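Side-chain contacts in CobC (Shigella flexneri 2a, PDB 6NRU), which probably removes the 5'-phosphate from adenosylcobalamin 5'-phosphate and alpha-ribazole 5'-phosphate in the final steps of vitamin B12 assembly: residues A[85-88]-A[89-92]; A[93-96]-A[97-101]. One frame throughout, in Å; residues are numbered along the deposited sequence.

Interaction 1: A[85-88]-A[89-92]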
loop_
_atom_site.group_PDB
_atom_site.type_symbol
_atom_site.label_atom_id
_atom_site.label_comp_id
_atom_site.label_asym_id
_atom_site.label_seq_id
_atom_site.Cartn_x
_atom_site.Cartn_y
_atom_site.Cartn_z
HETATM N N MSE A 85 -3.245 6.852 3.932
HETATM C CA MSE A 85 -3.737 7.682 5.017
HETATM C C MSE A 85 -3.992 9.094 4.511
HETATM O O MSE A 85 -3.230 9.607 3.693
HETATM C CB MSE A 85 -2.732 7.704 6.166
HETATM C CG MSE A 85 -3.339 7.988 7.522
HETATM SE SE MSE A 85 -2.008 7.858 8.941
HETATM C CE MSE A 85 -1.500 9.735 9.046
ATOM N N PHE A 86 -5.068 9.718 4.982
ATOM C CA PHE A 86 -5.409 11.081 4.585
ATOM C C PHE A 86 -4.732 12.059 5.542
ATOM O O PHE A 86 -5.106 12.152 6.716
ATOM C CB PHE A 86 -6.921 11.277 4.572
ATOM C CG PHE A 86 -7.339 12.683 4.268
ATOM C CD1 PHE A 86 -6.964 13.289 3.080
ATOM C CD2 PHE A 86 -8.101 13.404 5.170
ATOM C CE1 PHE A 86 -7.342 14.584 2.798
ATOM C CE2 PHE A 86 -8.483 14.701 4.891
ATOM C CZ PHE A 86 -8.102 15.291 3.704
ATOM N N PHE A 87 -3.742 12.794 5.040
ATOM C CA PHE A 87 -2.951 13.697 5.866
ATOM C C PHE A 87 -3.549 15.095 5.976
ATOM O O PHE A 87 -2.948 15.960 6.623
ATOM C CB PHE A 87 -1.521 13.784 5.321
ATOM C CG PHE A 87 -0.595 12.732 5.869
ATOM C CD1 PHE A 87 -0.015 12.882 7.120
ATOM C CD2 PHE A 87 -0.301 11.595 5.130
ATOM C CE1 PHE A 87 0.841 11.917 7.625
ATOM C CE2 PHE A 87 0.552 10.624 5.631
ATOM C CZ PHE A 87 1.123 10.786 6.879
ATOM N N GLY A 88 -4.702 15.341 5.364
ATOM C CA GLY A 88 -5.387 16.608 5.571
ATOM C C GLY A 88 -4.609 17.783 5.011
ATOM O O GLY A 88 -4.223 17.803 3.837
ATOM N N ASP A 89 -4.378 18.786 5.863
ATOM C CA ASP A 89 -3.688 19.997 5.432
ATOM C C ASP A 89 -2.212 19.756 5.142
ATOM O O ASP A 89 -1.577 20.599 4.499
ATOM C CB ASP A 89 -3.827 21.094 6.492
ATOM C CG ASP A 89 -5.225 21.696 6.541
ATOM O OD1 ASP A 89 -5.876 21.803 5.480
ATOM O OD2 ASP A 89 -5.670 22.075 7.645
ATOM N N TRP A 90 -1.657 18.633 5.591
ATOM C CA TRP A 90 -0.228 18.364 5.482
ATOM C C TRP A 90 0.174 17.728 4.157
ATOM O O TRP A 90 1.366 17.483 3.949
ATOM C CB TRP A 90 0.228 17.456 6.627
ATOM C CG TRP A 90 0.155 18.097 7.975
ATOM C CD1 TRP A 90 -0.112 19.407 8.250
ATOM C CD2 TRP A 90 0.357 17.456 9.238
ATOM N NE1 TRP A 90 -0.091 19.620 9.607
ATOM C CE2 TRP A 90 0.193 18.436 10.236
ATOM C CE3 TRP A 90 0.660 16.146 9.622
ATOM C CZ2 TRP A 90 0.321 18.148 11.592
ATOM C CZ3 TRP A 90 0.787 15.863 10.970
ATOM C CH2 TRP A 90 0.616 16.858 11.938
ATOM N N GLU A 91 -0.775 17.451 3.266
ATOM C CA GLU A 91 -0.446 16.784 2.015
ATOM C C GLU A 91 0.289 17.733 1.074
ATOM O O GLU A 91 0.096 18.951 1.104
ATOM C CB GLU A 91 -1.713 16.250 1.349
ATOM C CG GLU A 91 -2.595 15.452 2.293
ATOM C CD GLU A 91 -3.602 14.579 1.574
ATOM O OE1 GLU A 91 -4.131 15.007 0.526
ATOM O OE2 GLU A 91 -3.869 13.461 2.064
HETATM N N MSE A 92 1.144 17.152 0.233
HETATM C CA MSE A 92 2.002 17.898 -0.690
HETATM C C MSE A 92 2.846 18.957 0.012
HETATM O O MSE A 92 3.094 20.028 -0.541
HETATM C CB MSE A 92 1.172 18.552 -1.795
HETATM C CG MSE A 92 0.390 17.566 -2.629
HETATM SE SE MSE A 92 1.539 16.148 -3.307
HETATM C CE MSE A 92 2.275 17.047 -4.878
#
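The carboxylate of E91 reaches back along the chain to F86 and F87, its oxygen OE2 accepting a hydrogen bond from F87 N (3.1 Å, N-H...O angle 148°). The amide meets OE2 on its anti side and somewhat out of the carboxylate plane, and H25 N is a second donor to the same oxygen. Beyond CG the E91 chain is extended (chi2 -162°), which carries the carboxylate past F87 CB to the F86 ring. E91 CG lies 3.6 Å from F87 CB, and OE2 approaches F86 CD1 to 3.3 Å. Ring and carboxylate are steeply inclined, their planes 76° apart. Over the centre of the F86 ring lies G88 N. The F87 and W90 side chains cross at about a right angle, and W90 CE3 comes to the edge of the F87 ring, 4.2 Å from CD1. The turn is closed by W90 N donating to F87 O at 3.1 Å, an i+3 bond in keeping with the 3-10 geometry at D89 and W90. This turn belongs to the loop between strand 76-78 and helix 95-101; W90 bonds D102 through NE1 and, like F87, meets W109 of helix 103-111 edge-to-face.

Interaction 2: A[93-96]-A[97-101]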
loop_
_atom_site.group_PDB
_atom_site.type_symbol
_atom_site.label_atom_id
_atom_site.label_comp_id
_atom_site.label_asym_id
_atom_site.label_seq_id
_atom_site.Cartn_x
_atom_site.Cartn_y
_atom_site.Cartn_z
ATOM N N ARG A 93 3.290 18.652 1.230
ATOM C CA ARG A 93 4.116 19.562 2.006
ATOM C C ARG A 93 5.243 18.777 2.662
ATOM O O ARG A 93 5.139 17.568 2.884
ATOM C CB ARG A 93 3.283 20.320 3.050
ATOM C CG ARG A 93 2.309 21.316 2.430
ATOM C CD ARG A 93 1.251 21.786 3.414
ATOM N NE ARG A 93 1.797 22.687 4.425
ATOM C CZ ARG A 93 1.147 23.054 5.526
ATOM N NH1 ARG A 93 -0.077 22.597 5.759
ATOM N NH2 ARG A 93 1.721 23.875 6.395
ATOM N N HIS A 94 6.327 19.482 2.968
ATOM C CA HIS A 94 7.562 18.858 3.415
ATOM C C HIS A 94 7.696 18.912 4.932
ATOM O O HIS A 94 7.130 19.777 5.605
ATOM C CB HIS A 94 8.773 19.531 2.762
ATOM C CG HIS A 94 10.013 18.692 2.774
ATOM N ND1 HIS A 94 10.813 18.559 3.889
ATOM C CD2 HIS A 94 10.597 17.947 1.804
ATOM C CE1 HIS A 94 11.832 17.767 3.607
ATOM N NE2 HIS A 94 11.725 17.384 2.348
ATOM N N HIS A 95 8.483 17.971 5.458
ATOM C CA HIS A 95 8.695 17.867 6.898
ATOM C C HIS A 95 9.301 19.142 7.477
ATOM O O HIS A 95 8.877 19.608 8.541
ATOM C CB HIS A 95 9.586 16.658 7.188
ATOM C CG HIS A 95 10.127 16.614 8.583
ATOM N ND1 HIS A 95 9.354 16.269 9.671
ATOM C CD2 HIS A 95 11.368 16.857 9.066
ATOM C CE1 HIS A 95 10.094 16.309 10.765
ATOM N NE2 HIS A 95 11.320 16.663 10.424
ATOM N N ARG A 96 10.302 19.717 6.802
ATOM C CA ARG A 96 10.941 20.918 7.332
ATOM C C ARG A 96 9.948 22.064 7.438
ATOM O O ARG A 96 9.860 22.733 8.474
ATOM C CB ARG A 96 12.133 21.327 6.465
ATOM C CG ARG A 96 12.806 20.197 5.720
ATOM C CD ARG A 96 13.801 20.744 4.704
ATOM N NE ARG A 96 13.137 21.448 3.608
ATOM C CZ ARG A 96 13.074 21.005 2.356
ATOM N NH1 ARG A 96 13.632 19.849 2.028
ATOM N NH2 ARG A 96 12.451 21.721 1.431
ATOM N N ASP A 97 9.182 22.303 6.374
ATOM C CA ASP A 97 8.238 23.415 6.380
ATOM C C ASP A 97 7.133 23.218 7.411
ATOM O O ASP A 97 6.625 24.199 7.964
ATOM C CB ASP A 97 7.635 23.597 4.985
ATOM C CG ASP A 97 8.652 24.079 3.970
ATOM O OD1 ASP A 97 9.427 25.006 4.296
ATOM O OD2 ASP A 97 8.674 23.535 2.846
ATOM N N LEU A 98 6.757 21.967 7.689
ATOM C CA LEU A 98 5.638 21.714 8.590
ATOM C C LEU A 98 5.998 21.999 10.045
ATOM O O LEU A 98 5.114 22.348 10.840
ATOM C CB LEU A 98 5.156 20.273 8.435
ATOM C CG LEU A 98 4.345 19.970 7.172
ATOM C CD1 LEU A 98 4.262 18.470 6.924
ATOM C CD2 LEU A 98 2.959 20.574 7.284
HETATM N N MSE A 99 7.272 21.862 10.410
HETATM C CA MSE A 99 7.720 22.095 11.783
HETATM C C MSE A 99 7.730 23.584 12.106
HETATM O O MSE A 99 7.771 23.982 13.268
HETATM C CB MSE A 99 9.121 21.506 11.998
HETATM C CG MSE A 99 9.159 19.988 12.001
HETATM SE SE MSE A 99 10.102 19.286 13.555
HETATM C CE MSE A 99 8.923 19.910 14.961
ATOM N N GLN A 100 7.710 24.410 11.062
ATOM C CA GLN A 100 7.665 25.860 11.215
ATOM C C GLN A 100 6.273 26.439 10.992
ATOM O O GLN A 100 5.847 27.319 11.747
ATOM C CB GLN A 100 8.659 26.527 10.256
ATOM C CG GLN A 100 10.104 26.500 10.742
ATOM C CD GLN A 100 10.467 27.722 11.571
ATOM O OE1 GLN A 100 10.738 28.797 11.032
ATOM N NE2 GLN A 100 10.472 27.562 12.890
ATOM N N GLU A 101 5.545 25.959 9.980
ATOM C CA GLU A 101 4.233 26.523 9.671
ATOM C C GLU A 101 3.137 25.985 10.584
ATOM O O GLU A 101 2.151 26.689 10.835
ATOM C CB GLU A 101 3.883 26.254 8.205
ATOM C CG GLU A 101 4.746 27.042 7.229
ATOM C CD GLU A 101 5.105 26.257 5.983
ATOM O OE1 GLU A 101 4.495 25.191 5.755
ATOM O OE2 GLU A 101 6.002 26.707 5.237
HETATM O O HOH W 1 6.077 22.165 1.945
#
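L98 N is held by two carbonyls of the first helical turn: it donates to H94 O at 3.0 Å and, weakly, to H95 O. The isobutyl group of L98 packs against the H94 carbonyl, CG lying 3.2 Å from H94 O, while its CD2 branch sits over the centre of one face of the R93 guanidinium, 3.5 Å from CZ. The two side chains cross at about a right angle. At the edge of that flat group E101 takes part in a salt bridge, R93 NH2 to E101 OE1 at 3.1 Å; the bond is nearly straight (172°), and the carboxylate and guanidinium planes are only 24° apart. A bend at chi3 (72°) in R93 helps turn the guanidinium toward E101, and its NH1 end is bound by D89.

H94 is the N-cap of helix 95-101. Its ND1 accepts from R96 N (3.2 Å) in the plane of the imidazole, which is consistent with an unprotonated ND1. This is not a capping box: H94 caps N2, and D97, at N3, is linked to the H94 amide through a water, which accepts from H94 N (2.9 Å) and donates to D97 OD2 (3.1 Å). R96 folds back so that NH1 lies above the H94 ring, toward its rim. H95 and M99, a turn apart, run side by side and point the same way, M99 CG lying over a face of the imidazole, 4.0 Å from CE1. H95 ND1 is hydrogen-bonded to Y106 OH of helix 103-111, on which M99 also packs.

The turn of 85-92 leads into the capped helix start of 93-101, their centres about 12 Å apart. They meet directly where W90 CD1 packs against L98 CD2 at 3.4 Å, so that one methyl touches both the indole of interaction 1 and the guanidinium of interaction 2. The hydrogen bond from R93 NH1 to D89 O is a second tie. Interaction 1 is nearer catalysis: the M85 side chain is about 4 Å from that of E84, the probable proton donor/acceptor, and the F87 side chain about 11 Å from that of H11, probably the histidine phosphorylated during catalysis. A bound di(hydroxyethyl)ether lies about 4 Å from the F87 side chain; interaction 2 lies at the surface.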